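Local coordinates for protein pyrethroid hydrolase (Sphingobium faniae, PDB 5Y5R) that catalyses the hydrolysis of pyrethroid pesticides, splitting esters such as cypermethrin and permethrin into their alcohol and cyclopropanecarboxylic acid, at residues A[27-32]-A[243-248]; A[69-74]-A[94-99]; A[193-198]-A[222-227]. One frame throughout, in Å; residues are numbered along the deposited sequence.

Contact 1: A[27-32]-A[243-248]; sequences EARGYR and AIADFA
Arg29 and Tyr31 reach from the turn between helix 23-28 and strand 32-34 to the C-terminal helix 237-249, which lies against the parallel sheet of this alpha/beta hydrolase. Arg29, just past the helix end, lays its side chain over the methyl of Ala245. Arg29 CG is 3.5 Å from Ala245 CB, and the bend at chi2 (-77°) carries the guanidinium across the same methyl, which sits under one face, offset toward the rim. At the guanidinium edge, Asp246 OD1 forms a salt bridge with Arg29 NH1, the carboxylate plane turned 39° from that of the guanidinium; the separation is modelled as very short, so its exact length is doubtful. Arg29 NH2 pairs with a second carboxylate, that of Asp249, so the arginine is shared by two acidic residues of the helix. Tyr31 reaches the helix and also touches Val3 and Ile6 of strand 3-9. The ring meets the helix obliquely: Tyr31 CE2 stands 4.4 Å from Ala245 CB. Its hydroxyl hydrogen-bonds Asp249 OD1, while Ala248 CB packs 3.5 Å from Tyr31 CZ and 3.3 Å from Tyr31 OH.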
loop_
_atom_site.group_PDB
_atom_site.type_symbol
_atom_site.label_atom_id
_atom_site.label_comp_id
_atom_site.label_asym_id
_atom_site.label_seq_id
_atom_site.Cartn_x
_atom_site.Cartn_y
_atom_site.Cartn_z
ATOM N N GLU A 27 10.867 5.466 14.151
ATOM C CA GLU A 27 10.765 6.049 15.490
ATOM C C GLU A 27 12.097 6.624 15.959
ATOM O O GLU A 27 12.121 7.583 16.736
ATOM C CB GLU A 27 10.224 5.014 16.475
ATOM C CG GLU A 27 8.722 4.836 16.318
ATOM C CD GLU A 27 8.114 3.729 17.160
ATOM O OE1 GLU A 27 8.851 2.814 17.611
ATOM O OE2 GLU A 27 6.868 3.784 17.350
ATOM N N ALA A 28 13.212 6.038 15.528
ATOM C CA ALA A 28 14.520 6.597 15.839
ATOM C C ALA A 28 14.760 7.917 15.107
ATOM O O ALA A 28 15.547 8.748 15.575
ATOM C CB ALA A 28 15.619 5.593 15.475
ATOM N N ARG A 29 14.090 8.140 13.972
ATOM C CA ARG A 29 14.163 9.413 13.262
ATOM C C ARG A 29 13.268 10.475 13.883
ATOM O O ARG A 29 13.100 11.565 13.307
ATOM C CB ARG A 29 13.777 9.216 11.790
ATOM C CG ARG A 29 14.814 8.548 10.934
ATOM C CD ARG A 29 15.888 9.575 10.625
ATOM N NE ARG A 29 16.530 9.341 9.337
ATOM C CZ ARG A 29 16.404 10.146 8.286
ATOM N NH1 ARG A 29 17.031 9.853 7.168
ATOM N NH2 ARG A 29 15.655 11.245 8.356
ATOM N N GLY A 30 12.691 10.179 15.044
ATOM C CA GLY A 30 11.903 11.147 15.756
ATOM C C GLY A 30 10.476 11.229 15.307
ATOM O O GLY A 30 9.811 12.236 15.579
ATOM N N TYR A 31 9.943 10.170 14.702
ATOM C CA TYR A 31 8.573 10.198 14.232
ATOM C C TYR A 31 7.713 9.274 15.074
ATOM O O TYR A 31 8.161 8.232 15.562
ATOM C CB TYR A 31 8.480 9.775 12.768
ATOM C CG TYR A 31 9.057 10.776 11.820
ATOM C CD1 TYR A 31 8.335 11.901 11.489
ATOM C CD2 TYR A 31 10.315 10.609 11.257
ATOM C CE1 TYR A 31 8.836 12.836 10.617
ATOM C CE2 TYR A 31 10.839 11.554 10.379
ATOM C CZ TYR A 31 10.082 12.664 10.069
ATOM O OH TYR A 31 10.533 13.631 9.215
ATOM N N ARG A 32 6.474 9.683 15.256
ATOM C CA ARG A 32 5.470 8.775 15.758
ATOM C C ARG A 32 4.972 7.941 14.588
ATOM O O ARG A 32 4.649 8.482 13.530
ATOM C CB ARG A 32 4.334 9.543 16.421
ATOM C CG ARG A 32 3.311 8.608 17.002
ATOM C CD ARG A 32 2.766 9.129 18.277
ATOM N NE ARG A 32 1.309 9.146 18.266
ATOM C CZ ARG A 32 0.571 9.450 19.325
ATOM N NH1 ARG A 32 1.158 9.743 20.473
ATOM N NH2 ARG A 32 -0.747 9.465 19.242
ATOM N N ALA A 243 14.754 6.052 3.212
ATOM C CA ALA A 243 14.120 6.829 2.154
ATOM C C ALA A 243 12.807 7.423 2.636
ATOM O O ALA A 243 12.472 8.553 2.281
ATOM C CB ALA A 243 13.902 5.956 0.925
ATOM N N ILE A 244 12.043 6.685 3.454
ATOM C CA ILE A 244 10.791 7.249 3.972
ATOM C C ILE A 244 11.064 8.470 4.850
ATOM O O ILE A 244 10.364 9.487 4.758
ATOM C CB ILE A 244 9.969 6.190 4.736
ATOM C CG1 ILE A 244 9.534 5.056 3.810
ATOM C CG2 ILE A 244 8.767 6.822 5.386
ATOM C CD1 ILE A 244 9.182 3.737 4.565
ATOM N N ALA A 245 12.058 8.373 5.734
ATOM C CA ALA A 245 12.338 9.471 6.665
ATOM C C ALA A 245 12.889 10.709 5.936
ATOM O O ALA A 245 12.515 11.850 6.264
ATOM C CB ALA A 245 13.268 8.975 7.774
ATOM N N ASP A 246 13.749 10.513 4.928
ATOM C CA ASP A 246 14.228 11.648 4.126
ATOM C C ASP A 246 13.073 12.370 3.439
ATOM O O ASP A 246 13.107 13.592 3.281
ATOM C CB ASP A 246 15.256 11.185 3.101
ATOM C CG ASP A 246 16.476 10.604 3.756
ATOM O OD1 ASP A 246 16.622 10.843 4.972
ATOM O OD2 ASP A 246 17.268 9.894 3.093
ATOM N N PHE A 247 12.063 11.620 2.968
ATOM C CA PHE A 247 10.865 12.241 2.415
ATOM C C PHE A 247 10.086 12.983 3.491
ATOM O O PHE A 247 9.665 14.123 3.290
ATOM C CB PHE A 247 9.987 11.175 1.732
ATOM C CG PHE A 247 8.742 11.726 1.064
ATOM C CD1 PHE A 247 8.839 12.536 -0.058
ATOM C CD2 PHE A 247 7.474 11.384 1.527
ATOM C CE1 PHE A 247 7.696 13.041 -0.679
ATOM C CE2 PHE A 247 6.331 11.871 0.910
ATOM C CZ PHE A 247 6.443 12.706 -0.197
ATOM N N ALA A 248 9.872 12.347 4.643
ATOM C CA ALA A 248 9.089 12.996 5.686
ATOM C C ALA A 248 9.749 14.285 6.150
ATOM O O ALA A 248 9.050 15.259 6.463
ATOM C CB ALA A 248 8.909 12.054 6.866
#

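Contact 2: A[69-74]-A[94-99]; sequences EGQSIL and KVAGLI
Leu74 packs on Val95 and Leu98 where strands 71-77 and 95-101 run parallel, the two strands of a beta-alpha-beta unit whose helix 80-90 covers this face of the alpha/beta hydrolase sheet. Leu74 CB lies 4.0 Å from Leu98 CD2. With CG swung beside its own backbone N (chi1 -61°), the chain heads back along the neighbouring strand, and CG settles against both methyls of Val95. Leu74 CD1 finishes 3.6 Å from Val95 CG2, the two side chains crossing at about a right angle, with Ile84 and Leu87 of the helix closing over Leu74. The register shifts by one at a beta bulge: Ser72 pairs with Val95 but Ile73 with Gly97, the extra residue Ala96 turning its methyl onto Gln71 CB. The amide N of Gly97 is left buried without a partner. Ile73 CD1 lies against this glycine, 4.0 Å from Gly97 CA. Beyond the bulge the pairing is regular, Leu74 N meeting Gly97 O in an almost straight bond (178°). At the strand start a water donates to Gly70 O and Lys94 O and accepts from Ser72 OG, at 2.9 Å between the water oxygen and OG.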
loop_
_atom_site.group_PDB
_atom_site.type_symbol
_atom_site.label_atom_id
_atom_site.label_comp_id
_atom_site.label_asym_id
_atom_site.label_seq_id
_atom_site.Cartn_x
_atom_site.Cartn_y
_atom_site.Cartn_z
ATOM N N GLU A 69 -0.843 15.501 16.075
ATOM C CA GLU A 69 -0.497 16.871 16.452
ATOM C C GLU A 69 -0.284 17.741 15.217
ATOM O O GLU A 69 -0.872 18.824 15.096
ATOM C CB GLU A 69 0.754 16.865 17.344
ATOM C CG GLU A 69 1.101 18.219 17.944
ATOM C CD GLU A 69 2.362 18.198 18.815
ATOM O OE1 GLU A 69 2.584 17.219 19.570
ATOM O OE2 GLU A 69 3.132 19.178 18.740
ATOM N N GLY A 70 0.532 17.263 14.275
ATOM C CA GLY A 70 0.847 17.991 13.056
ATOM C C GLY A 70 0.414 17.280 11.782
ATOM O O GLY A 70 -0.684 16.726 11.720
ATOM N N GLN A 71 1.251 17.328 10.747
ATOM C CA GLN A 71 0.985 16.698 9.460
ATOM C C GLN A 71 1.472 15.255 9.458
ATOM O O GLN A 71 2.360 14.888 10.222
ATOM C CB GLN A 71 1.688 17.450 8.336
ATOM C CG GLN A 71 1.295 18.886 8.290
ATOM C CD GLN A 71 -0.013 19.068 7.596
ATOM O OE1 GLN A 71 -0.089 19.095 6.365
ATOM N NE2 GLN A 71 -1.078 19.148 8.386
ATOM N N SER A 72 0.916 14.448 8.541
ATOM C CA SER A 72 1.236 13.030 8.435
ATOM C C SER A 72 1.758 12.632 7.057
ATOM O O SER A 72 1.306 13.130 6.023
ATOM C CB SER A 72 0.017 12.164 8.723
ATOM O OG SER A 72 -0.411 12.307 10.066
ATOM N N ILE A 73 2.605 11.611 7.050
ATOM C CA ILE A 73 3.003 10.935 5.825
ATOM C C ILE A 73 2.186 9.649 5.733
ATOM O O ILE A 73 2.109 8.875 6.697
ATOM C CB ILE A 73 4.513 10.630 5.814
ATOM C CG1 ILE A 73 5.339 11.904 6.040
ATOM C CG2 ILE A 73 4.903 9.997 4.494
ATOM C CD1 ILE A 73 5.389 12.884 4.855
ATOM N N LEU A 74 1.569 9.424 4.578
ATOM C CA LEU A 74 0.804 8.213 4.316
ATOM C C LEU A 74 1.591 7.359 3.351
ATOM O O LEU A 74 2.013 7.845 2.288
ATOM C CB LEU A 74 -0.568 8.534 3.721
ATOM C CG LEU A 74 -1.530 9.371 4.550
ATOM C CD1 LEU A 74 -2.930 9.274 3.930
ATOM C CD2 LEU A 74 -1.466 8.884 6.003
ATOM N N LYS A 94 -4.583 17.219 6.372
ATOM C CA LYS A 94 -3.803 16.464 7.339
ATOM C C LYS A 94 -2.610 15.739 6.728
ATOM O O LYS A 94 -1.693 15.356 7.466
ATOM C CB LYS A 94 -4.707 15.467 8.073
ATOM C CG LYS A 94 -5.837 16.131 8.866
ATOM C CD LYS A 94 -5.461 16.273 10.330
ATOM C CE LYS A 94 -6.606 16.773 11.171
ATOM N NZ LYS A 94 -6.228 16.786 12.629
ATOM N N VAL A 95 -2.597 15.542 5.414
ATOM C CA VAL A 95 -1.561 14.777 4.738
ATOM C C VAL A 95 -0.597 15.757 4.081
ATOM O O VAL A 95 -1.002 16.589 3.263
ATOM C CB VAL A 95 -2.154 13.812 3.697
ATOM C CG1 VAL A 95 -1.040 13.011 3.033
ATOM C CG2 VAL A 95 -3.206 12.858 4.363
ATOM N N ALA A 96 0.667 15.667 4.468
ATOM C CA ALA A 96 1.776 16.424 3.901
ATOM C C ALA A 96 2.519 15.677 2.797
ATOM O O ALA A 96 3.338 16.295 2.106
ATOM C CB ALA A 96 2.766 16.807 5.004
ATOM N N GLY A 97 2.317 14.369 2.656
ATOM C CA GLY A 97 3.052 13.602 1.668
ATOM C C GLY A 97 2.447 12.236 1.421
ATOM O O GLY A 97 1.838 11.634 2.313
ATOM N N LEU A 98 2.634 11.735 0.204
ATOM C CA LEU A 98 2.126 10.420 -0.192
ATOM C C LEU A 98 3.268 9.548 -0.694
ATOM O O LEU A 98 4.013 9.944 -1.593
ATOM C CB LEU A 98 1.053 10.541 -1.285
ATOM C CG LEU A 98 -0.261 11.195 -0.847
ATOM C CD1 LEU A 98 -1.175 11.409 -2.044
ATOM C CD2 LEU A 98 -0.984 10.370 0.231
ATOM N N ILE A 99 3.387 8.352 -0.141
ATOM C CA ILE A 99 4.421 7.417 -0.546
ATOM C C ILE A 99 3.759 6.161 -1.092
ATOM O O ILE A 99 3.046 5.471 -0.356
ATOM C CB ILE A 99 5.333 7.058 0.628
ATOM C CG1 ILE A 99 5.984 8.310 1.228
ATOM C CG2 ILE A 99 6.403 6.085 0.174
ATOM C CD1 ILE A 99 6.869 7.967 2.370
HETATM O O HOH W 1 -2.120 14.623 10.054
HETATM O O HOH W 2 -1.400 19.481 4.252
#

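Contact 3: A[193-198]-A[222-227]; sequences PRLYIE and AVVSLP
Glu198 and Ser225 meet through their side chains at the edge of the central sheet, where strand 222-226, one of its two outermost strands, runs parallel to strand 194-199. Ser225 OG donates to Glu198 OE1 at 2.6 Å, arriving from above the carboxylate plane, 36° out of it. Glu198 CG lies beside the backbone N (chi1 -45°) and the chain is extended beyond it, which brings the carboxylate to Ser225; Glu198 CG rests 3.7 Å from Val223 CG2. The face bearing Leu195 and Ile197 is apolar. Ile197 and Val224 lie side by side with Ile197 CG1 3.7 Å from Val224 CG2, while Ile197 CG2, anti to the backbone N, reaches forward to Leu226 CG at 3.5 Å. Leu195 CD1 spans Ala222 and Val224.

Between the two faces the backbones alternate in five hydrogen bonds without a bulge, from Ala222 N to Arg194 O through to Leu226 N to Glu198 O; the straightest is Tyr196 N to Ala222 O, at 176°. Further out, helix 207-216, the crossover of this beta-alpha-beta unit, supplies Arg211, whose NE forms a salt bridge with Glu198 OE2, and Gln214, which adds a weak bond to the same oxygen. On the other face Leu240 of helix 237-249 covers Ile197 and Leu226. Tyr196 hydrogen-bonds through OH to Ala103 O, and its side chain is about 7 Å from that of Asp202, the probable acid of the charge relay. Replacing Glu198 by an alanine is likely to leave Arg211 without this counter-charge, Ser225 OG without this acceptor and Val223 CG2 less covered.

With one oxygen held by a hydroxyl and the other mainly by a guanidinium, the buried carboxylate is probably held against rotation and likely to stay ionised, coupling the edge strand to its crossover helix.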
loop_
_atom_site.group_PDB
_atom_site.type_symbol
_atom_site.label_atom_id
_atom_site.label_comp_id
_atom_site.label_asym_id
_atom_site.label_seq_id
_atom_site.Cartn_x
_atom_site.Cartn_y
_atom_site.Cartn_z
ATOM N N PRO A 193 2.793 16.456 -2.209
ATOM C CA PRO A 193 3.964 15.806 -2.814
ATOM C C PRO A 193 3.811 14.292 -2.813
ATOM O O PRO A 193 3.353 13.690 -1.837
ATOM C CB PRO A 193 5.126 16.252 -1.926
ATOM C CG PRO A 193 4.676 17.558 -1.339
ATOM C CD PRO A 193 3.166 17.446 -1.185
ATOM N N ARG A 194 4.244 13.679 -3.906
ATOM C CA ARG A 194 4.066 12.252 -4.138
ATOM C C ARG A 194 5.422 11.616 -4.396
ATOM O O ARG A 194 6.293 12.216 -5.049
ATOM C CB ARG A 194 3.138 11.996 -5.346
ATOM C CG ARG A 194 1.718 12.495 -5.190
ATOM C CD ARG A 194 0.938 12.342 -6.513
ATOM N NE ARG A 194 1.455 13.191 -7.591
ATOM C CZ ARG A 194 0.995 14.412 -7.842
ATOM N NH1 ARG A 194 0.018 14.902 -7.090
ATOM N NH2 ARG A 194 1.503 15.145 -8.836
ATOM N N LEU A 195 5.633 10.452 -3.802
ATOM C CA LEU A 195 6.834 9.661 -4.029
ATOM C C LEU A 195 6.439 8.223 -4.335
ATOM O O LEU A 195 5.609 7.636 -3.620
ATOM C CB LEU A 195 7.768 9.736 -2.812
ATOM C CG LEU A 195 8.889 8.714 -2.684
ATOM C CD1 LEU A 195 9.880 8.921 -3.809
ATOM C CD2 LEU A 195 9.571 8.894 -1.324
ATOM N N TYR A 196 7.021 7.669 -5.401
ATOM C CA TYR A 196 6.908 6.257 -5.731
ATOM C C TYR A 196 8.232 5.565 -5.426
ATOM O O TYR A 196 9.270 5.933 -5.975
ATOM C CB TYR A 196 6.544 6.047 -7.206
ATOM C CG TYR A 196 5.898 4.694 -7.471
ATOM C CD1 TYR A 196 6.657 3.550 -7.634
ATOM C CD2 TYR A 196 4.522 4.573 -7.519
ATOM C CE1 TYR A 196 6.046 2.312 -7.865
ATOM C CE2 TYR A 196 3.912 3.354 -7.742
ATOM C CZ TYR A 196 4.665 2.234 -7.910
ATOM O OH TYR A 196 4.013 1.039 -8.116
ATOM N N ILE A 197 8.193 4.553 -4.571
ATOM C CA ILE A 197 9.351 3.699 -4.313
ATOM C C ILE A 197 9.126 2.419 -5.092
ATOM O O ILE A 197 8.255 1.622 -4.726
ATOM C CB ILE A 197 9.541 3.404 -2.815
ATOM C CG1 ILE A 197 9.630 4.701 -2.013
ATOM C CG2 ILE A 197 10.785 2.533 -2.603
ATOM C CD1 ILE A 197 9.995 4.495 -0.554
ATOM N N GLU A 198 9.887 2.245 -6.179
ATOM C CA GLU A 198 9.797 1.055 -7.003
ATOM C C GLU A 198 10.570 -0.063 -6.336
ATOM O O GLU A 198 11.636 0.160 -5.753
ATOM C CB GLU A 198 10.411 1.258 -8.404
ATOM C CG GLU A 198 10.086 2.508 -9.157
ATOM C CD GLU A 198 10.935 2.632 -10.448
ATOM O OE1 GLU A 198 12.154 2.356 -10.419
ATOM O OE2 GLU A 198 10.384 2.998 -11.491
ATOM N N ALA A 222 7.816 11.933 -7.701
ATOM C CA ALA A 222 9.204 11.619 -7.402
ATOM C C ALA A 222 9.368 10.106 -7.329
ATOM O O ALA A 222 8.408 9.369 -7.063
ATOM C CB ALA A 222 9.638 12.270 -6.086
ATOM N N VAL A 223 10.586 9.628 -7.582
ATOM C CA VAL A 223 10.810 8.187 -7.649
ATOM C C VAL A 223 12.153 7.835 -7.021
ATOM O O VAL A 223 13.161 8.490 -7.283
ATOM C CB VAL A 223 10.733 7.683 -9.107
ATOM C CG1 VAL A 223 11.786 8.352 -9.944
ATOM C CG2 VAL A 223 10.867 6.162 -9.157
ATOM N N VAL A 224 12.164 6.819 -6.164
ATOM C CA VAL A 224 13.393 6.148 -5.767
ATOM C C VAL A 224 13.227 4.659 -6.036
ATOM O O VAL A 224 12.125 4.102 -5.974
ATOM C CB VAL A 224 13.813 6.445 -4.303
ATOM C CG1 VAL A 224 13.720 7.924 -4.022
ATOM C CG2 VAL A 224 12.942 5.723 -3.337
ATOM N N SER A 225 14.322 4.026 -6.412
ATOM C CA SER A 225 14.311 2.629 -6.826
ATOM C C SER A 225 15.033 1.789 -5.789
ATOM O O SER A 225 16.128 2.154 -5.355
ATOM C CB SER A 225 15.003 2.466 -8.182
ATOM O OG SER A 225 14.328 3.201 -9.175
ATOM N N LEU A 226 14.421 0.666 -5.399
ATOM C CA LEU A 226 15.025 -0.286 -4.487
ATOM C C LEU A 226 15.236 -1.604 -5.214
ATOM O O LEU A 226 14.380 -1.995 -6.018
ATOM C CB LEU A 226 14.123 -0.535 -3.281
ATOM C CG LEU A 226 13.740 0.589 -2.340
ATOM C CD1 LEU A 226 12.887 -0.038 -1.228
ATOM C CD2 LEU A 226 14.969 1.300 -1.781
ATOM N N PRO A 227 16.408 -2.341 -4.961
ATOM C CA PRO A 227 16.667 -3.640 -5.611
ATOM C C PRO A 227 16.009 -4.821 -4.887
ATOM O O PRO A 227 16.675 -5.769 -4.473
ATOM C CB PRO A 227 18.193 -3.719 -5.559
ATOM C CG PRO A 227 18.542 -2.991 -4.272
ATOM C CD PRO A 227 17.498 -1.942 -4.052
#

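In the fold
Contacts 2 and 3 are both strand pairs within the same parallel sheet, joined directly, since strands 95-101 and 194-199 are neighbours: Leu98 and Leu195 probably hydrogen-bond through their backbones. Contact 2 is interior, mostly aliphatic and shifted by a bulge; contact 3, at the sheet edge, has unbroken pairing and adds a charged side-chain network on one face, with exposed Val223 and Ser225. Contact 1 instead joins helix 237-249 to the turn after helix 23-28, buried at Tyr31 and partly exposed at Arg29 and Asp246, by salt bridges and ring packing, while the helix's inner side reaches the other two: Phe247 packs on Ile99 and Leu195, and Ala248 on Ile73. Along the chain, contact 1 encloses both strand pairs.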